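Local coordinates for protein sialidase B (PDB 4XJW) that cleaves terminal alpha-linked sialic acid residues from oligosaccharides, glycoproteins and glycolipids, as an intramolecular trans-sialidase of glycosyl hydrolase family 33, at residues A[377-382]-A[402-407]; A[585-590]-A[601-606]. The protein carries 1 engineered substitution. One frame throughout, in Å; residues are numbered along the deposited sequence.

Contact 1: residues A[377-382]-A[402-407]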
loop_
_atom_site.group_PDB
_atom_site.type_symbol
_atom_site.label_atom_id
_atom_site.label_comp_id
_atom_site.label_asym_id
_atom_site.label_seq_id
_atom_site.Cartn_x
_atom_site.Cartn_y
_atom_site.Cartn_z
ATOM N N LYS A 377 16.917 3.778 -35.505
ATOM C CA LYS A 377 17.785 4.182 -34.402
ATOM C C LYS A 377 17.026 4.861 -33.257
ATOM O O LYS A 377 16.097 5.639 -33.479
ATOM C CB LYS A 377 18.966 5.016 -34.905
ATOM C CG LYS A 377 19.842 4.242 -35.889
ATOM C CD LYS A 377 21.146 4.955 -36.215
ATOM C CE LYS A 377 21.301 5.162 -37.721
ATOM N NZ LYS A 377 22.640 5.699 -38.096
ATOM N N SER A 378 17.434 4.535 -32.033
ATOM C CA SER A 378 16.726 4.958 -30.822
ATOM C C SER A 378 16.779 6.458 -30.555
ATOM O O SER A 378 17.857 7.034 -30.418
ATOM C CB SER A 378 17.287 4.219 -29.603
ATOM O OG SER A 378 16.972 2.839 -29.647
ATOM N N LEU A 379 15.611 7.082 -30.456
ATOM C CA LEU A 379 15.543 8.459 -29.989
ATOM C C LEU A 379 15.567 8.460 -28.466
ATOM O O LEU A 379 15.192 7.469 -27.831
ATOM C CB LEU A 379 14.289 9.160 -30.502
ATOM C CG LEU A 379 14.185 9.337 -32.010
ATOM C CD1 LEU A 379 13.075 10.321 -32.351
ATOM C CD2 LEU A 379 15.518 9.787 -32.585
ATOM N N THR A 380 16.013 9.570 -27.885
ATOM C CA THR A 380 16.063 9.709 -26.433
ATOM C C THR A 380 15.329 10.959 -25.953
ATOM O O THR A 380 15.076 11.882 -26.731
ATOM C CB THR A 380 17.523 9.772 -25.913
ATOM O OG1 THR A 380 18.182 10.929 -26.445
ATOM C CG2 THR A 380 18.298 8.525 -26.305
ATOM N N VAL A 381 14.979 10.965 -24.668
ATOM C CA VAL A 381 14.571 12.180 -23.968
ATOM C C VAL A 381 15.470 12.356 -22.747
ATOM O O VAL A 381 16.213 11.431 -22.384
ATOM C CB VAL A 381 13.107 12.101 -23.508
ATOM C CG1 VAL A 381 12.189 11.883 -24.704
ATOM C CG2 VAL A 381 12.929 10.985 -22.490
ATOM N N GLU A 382 15.406 13.529 -22.124
ATOM C CA GLU A 382 16.138 13.770 -20.882
ATOM C C GLU A 382 15.240 13.439 -19.696
ATOM O O GLU A 382 14.076 13.841 -19.653
ATOM C CB GLU A 382 16.623 15.217 -20.795
ATOM C CG GLU A 382 17.560 15.481 -19.619
ATOM C CD GLU A 382 18.086 16.907 -19.605
ATOM O OE1 GLU A 382 17.779 17.659 -20.554
ATOM O OE2 GLU A 382 18.787 17.271 -18.640
ATOM N N VAL A 402 17.354 8.862 -21.486
ATOM C CA VAL A 402 16.704 7.556 -21.522
ATOM C C VAL A 402 15.956 7.416 -22.843
ATOM O O VAL A 402 15.667 8.423 -23.494
ATOM C CB VAL A 402 15.695 7.386 -20.358
ATOM C CG1 VAL A 402 16.377 7.573 -19.033
ATOM C CG2 VAL A 402 14.538 8.359 -20.500
ATOM N N PRO A 403 15.638 6.171 -23.250
ATOM C CA PRO A 403 14.903 5.980 -24.506
ATOM C C PRO A 403 13.566 6.698 -24.522
ATOM O O PRO A 403 12.858 6.701 -23.514
ATOM C CB PRO A 403 14.665 4.468 -24.542
ATOM C CG PRO A 403 15.802 3.908 -23.786
ATOM C CD PRO A 403 16.093 4.884 -22.690
ATOM N N MET A 404 13.227 7.283 -25.668
ATOM C CA MET A 404 11.978 8.020 -25.826
ATOM C C MET A 404 10.822 7.041 -25.881
ATOM O O MET A 404 10.800 6.152 -26.726
ATOM C CB MET A 404 12.016 8.858 -27.108
ATOM C CG MET A 404 10.716 9.595 -27.433
ATOM S SD MET A 404 10.861 10.465 -29.004
ATOM C CE MET A 404 12.061 11.723 -28.557
ATOM N N ASN A 405 9.862 7.214 -24.977
ATOM C CA ASN A 405 8.701 6.331 -24.895
ATOM C C ASN A 405 7.436 7.125 -25.209
ATOM O O ASN A 405 7.295 8.274 -24.785
ATOM C CB ASN A 405 8.630 5.717 -23.491
ATOM C CG ASN A 405 7.624 4.592 -23.388
ATOM O OD1 ASN A 405 6.427 4.804 -23.529
ATOM N ND2 ASN A 405 8.108 3.387 -23.120
ATOM N N VAL A 406 6.502 6.509 -25.935
ATOM C CA VAL A 406 5.294 7.212 -26.356
ATOM C C VAL A 406 4.377 7.588 -25.189
ATOM O O VAL A 406 3.439 8.364 -25.361
ATOM C CB VAL A 406 4.491 6.427 -27.422
ATOM C CG1 VAL A 406 5.308 6.252 -28.688
ATOM C CG2 VAL A 406 4.021 5.078 -26.867
ATOM N N PHE A 407 4.655 7.040 -24.007
ATOM C CA PHE A 407 3.912 7.397 -22.801
ATOM C C PHE A 407 4.501 8.598 -22.047
ATOM O O PHE A 407 3.958 9.025 -21.021
ATOM C CB PHE A 407 3.819 6.175 -21.875
ATOM C CG PHE A 407 2.775 5.175 -22.304
ATOM C CD1 PHE A 407 3.084 4.179 -23.219
ATOM C CD2 PHE A 407 1.485 5.245 -21.797
ATOM C CE1 PHE A 407 2.116 3.261 -23.616
ATOM C CE2 PHE A 407 0.507 4.337 -22.201
ATOM C CZ PHE A 407 0.829 3.349 -23.098
#

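Contact 2: residues A[585-590]-A[601-606]. Engineered in segment 601-606: Gly605 (natural residue Asp).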
loop_
_atom_site.group_PDB
_atom_site.type_symbol
_atom_site.label_atom_id
_atom_site.label_comp_id
_atom_site.label_asym_id
_atom_site.label_seq_id
_atom_site.Cartn_x
_atom_site.Cartn_y
_atom_site.Cartn_z
ATOM N N GLN A 585 -10.736 -7.324 9.227
ATOM C CA GLN A 585 -11.186 -8.668 9.582
ATOM C C GLN A 585 -10.949 -9.666 8.468
ATOM O O GLN A 585 -10.938 -9.313 7.292
ATOM C CB GLN A 585 -12.683 -8.673 9.910
ATOM C CG GLN A 585 -13.054 -7.890 11.154
ATOM C CD GLN A 585 -14.513 -8.065 11.541
ATOM O OE1 GLN A 585 -15.310 -8.636 10.789
ATOM N NE2 GLN A 585 -14.876 -7.552 12.715
ATOM N N LEU A 586 -10.772 -10.920 8.856
ATOM C CA LEU A 586 -11.009 -12.019 7.940
ATOM C C LEU A 586 -12.365 -12.579 8.315
ATOM O O LEU A 586 -12.641 -12.806 9.499
ATOM C CB LEU A 586 -9.966 -13.117 8.079
ATOM C CG LEU A 586 -8.517 -12.748 7.826
ATOM C CD1 LEU A 586 -7.707 -14.030 7.756
ATOM C CD2 LEU A 586 -8.357 -11.959 6.545
ATOM N N VAL A 587 -13.212 -12.798 7.319
ATOM C CA VAL A 587 -14.547 -13.329 7.580
ATOM C C VAL A 587 -14.659 -14.674 6.875
ATOM O O VAL A 587 -14.489 -14.755 5.659
ATOM C CB VAL A 587 -15.646 -12.355 7.113
ATOM C CG1 VAL A 587 -17.017 -12.867 7.531
ATOM C CG2 VAL A 587 -15.410 -10.941 7.691
ATOM N N VAL A 588 -14.921 -15.734 7.644
ATOM C CA VAL A 588 -15.033 -17.075 7.083
ATOM C C VAL A 588 -16.496 -17.429 6.836
ATOM O O VAL A 588 -17.310 -17.377 7.759
ATOM C CB VAL A 588 -14.416 -18.126 8.022
ATOM C CG1 VAL A 588 -14.528 -19.515 7.411
ATOM C CG2 VAL A 588 -12.955 -17.799 8.335
ATOM N N GLY A 589 -16.828 -17.762 5.591
ATOM C CA GLY A 589 -18.183 -18.161 5.245
ATOM C C GLY A 589 -18.248 -19.604 4.783
ATOM O O GLY A 589 -17.373 -20.066 4.044
ATOM N N LEU A 590 -19.284 -20.320 5.214
ATOM C CA LEU A 590 -19.474 -21.711 4.805
ATOM C C LEU A 590 -20.578 -21.798 3.758
ATOM O O LEU A 590 -21.629 -21.156 3.900
ATOM C CB LEU A 590 -19.834 -22.577 6.009
ATOM C CG LEU A 590 -18.920 -22.452 7.225
ATOM C CD1 LEU A 590 -19.298 -23.455 8.298
ATOM C CD2 LEU A 590 -17.464 -22.618 6.823
ATOM N N LYS A 601 -19.893 -17.181 9.188
ATOM C CA LYS A 601 -19.953 -17.776 10.518
ATOM C C LYS A 601 -18.891 -17.269 11.502
ATOM O O LYS A 601 -19.154 -17.147 12.702
ATOM C CB LYS A 601 -19.851 -19.292 10.372
ATOM C CG LYS A 601 -19.998 -20.078 11.657
ATOM C CD LYS A 601 -20.020 -21.577 11.330
ATOM C CE LYS A 601 -20.248 -22.443 12.552
ATOM N NZ LYS A 601 -20.364 -23.882 12.156
ATOM N N TYR A 602 -17.693 -16.984 11.002
ATOM C CA TYR A 602 -16.586 -16.561 11.859
ATOM C C TYR A 602 -16.032 -15.200 11.428
ATOM O O TYR A 602 -15.880 -14.943 10.234
ATOM C CB TYR A 602 -15.460 -17.600 11.820
ATOM C CG TYR A 602 -15.868 -18.996 12.242
ATOM C CD1 TYR A 602 -16.018 -19.318 13.584
ATOM C CD2 TYR A 602 -16.072 -19.997 11.299
ATOM C CE1 TYR A 602 -16.373 -20.589 13.977
ATOM C CE2 TYR A 602 -16.425 -21.272 11.677
ATOM C CZ TYR A 602 -16.578 -21.560 13.022
ATOM O OH TYR A 602 -16.935 -22.824 13.418
ATOM N N HIS A 603 -15.750 -14.331 12.399
ATOM C CA HIS A 603 -15.094 -13.043 12.146
ATOM C C HIS A 603 -13.815 -12.982 12.976
ATOM O O HIS A 603 -13.871 -13.092 14.201
ATOM C CB HIS A 603 -16.001 -11.884 12.575
ATOM C CG HIS A 603 -17.211 -11.707 11.714
ATOM N ND1 HIS A 603 -17.396 -10.602 10.907
ATOM C CD2 HIS A 603 -18.309 -12.483 11.544
ATOM C CE1 HIS A 603 -18.548 -10.713 10.270
ATOM N NE2 HIS A 603 -19.123 -11.843 10.642
ATOM N N TYR A 604 -12.667 -12.805 12.323
ATOM C CA TYR A 604 -11.404 -12.646 13.043
ATOM C C TYR A 604 -10.893 -11.218 12.923
ATOM O O TYR A 604 -10.694 -10.719 11.823
ATOM C CB TYR A 604 -10.339 -13.595 12.496
ATOM C CG TYR A 604 -8.954 -13.305 13.043
ATOM C CD1 TYR A 604 -8.595 -13.698 14.331
ATOM C CD2 TYR A 604 -8.009 -12.633 12.274
ATOM C CE1 TYR A 604 -7.333 -13.420 14.839
ATOM C CE2 TYR A 604 -6.754 -12.358 12.768
ATOM C CZ TYR A 604 -6.420 -12.752 14.052
ATOM O OH TYR A 604 -5.161 -12.471 14.536
ATOM N N GLY A 605 -10.669 -10.569 14.055
ATOM C CA GLY A 605 -10.125 -9.212 14.044
ATOM C C GLY A 605 -8.609 -9.238 13.856
ATOM O O GLY A 605 -7.883 -9.782 14.683
ATOM N N ILE A 606 -8.136 -8.639 12.768
ATOM C CA ILE A 606 -6.700 -8.581 12.472
ATOM C C ILE A 606 -5.943 -7.793 13.554
ATOM O O ILE A 606 -4.836 -8.149 13.959
ATOM C CB ILE A 606 -6.474 -7.942 11.087
ATOM C CG1 ILE A 606 -7.029 -8.841 9.980
ATOM C CG2 ILE A 606 -4.987 -7.670 10.850
ATOM C CD1 ILE A 606 -6.052 -9.909 9.547
#

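Contact 1: residues A[377-382]-A[402-407]
Val381 and Val402 pair through both of their backbone polar groups: Val381 N gives its hydrogen to Val402 O at 2.9 Å, and Val402 N returns one to Val381 O at 3.0 Å, each donor lying almost straight out from the oxygen it meets. This is one hydrogen-bonded antiparallel pair, and Thr380 with Pro403 is the non-hydrogen-bonded pair beside it. Proline has no N-H to give; beside that pair, Thr380 CA makes a CA-H...O contact with Val402 O, which already accepts from Val381 N. The next donor along, Met404 N, reaches Leu379 O at 2.9 Å; the bond is straight at hydrogen (167°), but the nitrogen stands above the carbonyl plane. Thr380 OG1 turns to Gln401 OE1, just before the second segment, for its hydrogen bond.

The apolar part rests on Met404. With CG anti to the backbone N (chi1 176°) and a bend at chi3, its chain runs alongside Leu379, and CE comes 3.9 Å from Leu379 CB. Its CG meets Val381 CG1 crosswise, while Val381 CG2 touches Val402 CG2 at 3.7 Å.

Strand 377-387 thus receives the short strand 400-403 along its edge in an antiparallel sheet. Strand 372-374 is another antiparallel partner of 377-387: Val372 shares backbone hydrogen bonds with both Leu379 and Met404, and the Met404 side chain also rests on Val372.

Contact 2: residues A[585-590]-A[601-606]
Gln585 and His603 are joined side chain to side chain across the two antiparallel strands of a beta hairpin. His603 ND1 donates to Gln585 OE1 at 2.9 Å, nearly straight (169°), with the oxygen in the imidazole plane. The amide stands almost upright to that ring, 79° between planes, and the donor is tilted from the carbonyl plane. Val587 lies alongside the histidine: its CG1, anti to the backbone N (chi1 -174°), sits over one ring face, 3.9 Å from the centroid, as a CH-pi contact. Gln585, Val587, His603 and the engineered Gly605 (Asp in the natural protein) share this face of the hairpin, its more open side, where His603 and Gly605 are exposed.

The other face is the more closely packed: Leu586, Val588 and Tyr604 are buried, with Leu657 of helix 654-657 on all three and Leu652 of strand 647-652 on Leu586 and Tyr604. Val588 CB meets Tyr602 CB at 4.0 Å and lies at the edge of the tyrosine ring. Just past the strand, Ile606 CD1 touches Leu586 CG at 4.1 Å.

Between the faces the backbone ladder is regular up to Val588, where Lys601 and Tyr602 both oppose one residue in a classic beta bulge. Val588 O takes two hydrogens, from Lys601 N at 3.0 Å and from Tyr602 N at a longer 3.3 Å. From the bulge, the extended Lys601 chain lays CD against Leu590 CD1 at 3.6 Å.

Gln585 OE1 also accepts from Asn576 ND2, and two donors on one oxygen should hold the amide's rotation. The bond to Gln585 implies a proton on His603 ND1. Asp565 OD2, in a salt bridge with Lys601 NZ and a hydrogen bond with Tyr602 OH, would be expected to stabilise the lysine's positive charge.

Overall arrangement
Contacts 1 and 2 lie on opposite sides of the chain's centre, with their own centres 50 Å apart and nearest atoms about 34 Å apart. They follow one another along the sequence. The centre of contact 1 is about 30 Å from the centre of the chain, and that of contact 2 about 22 Å. Contact 1 belongs to a large antiparallel sheet; contact 2 joins the last two strands of a four-stranded antiparallel sheet, the kind of unit that forms a sialidase propeller blade. Neither reaches the annotated catalytic residues. The bound inhibitor is closer to contact 2, about 13 Å from the side chain of Leu586, in a pocket that includes Ile558 on the first strand of the same sheet.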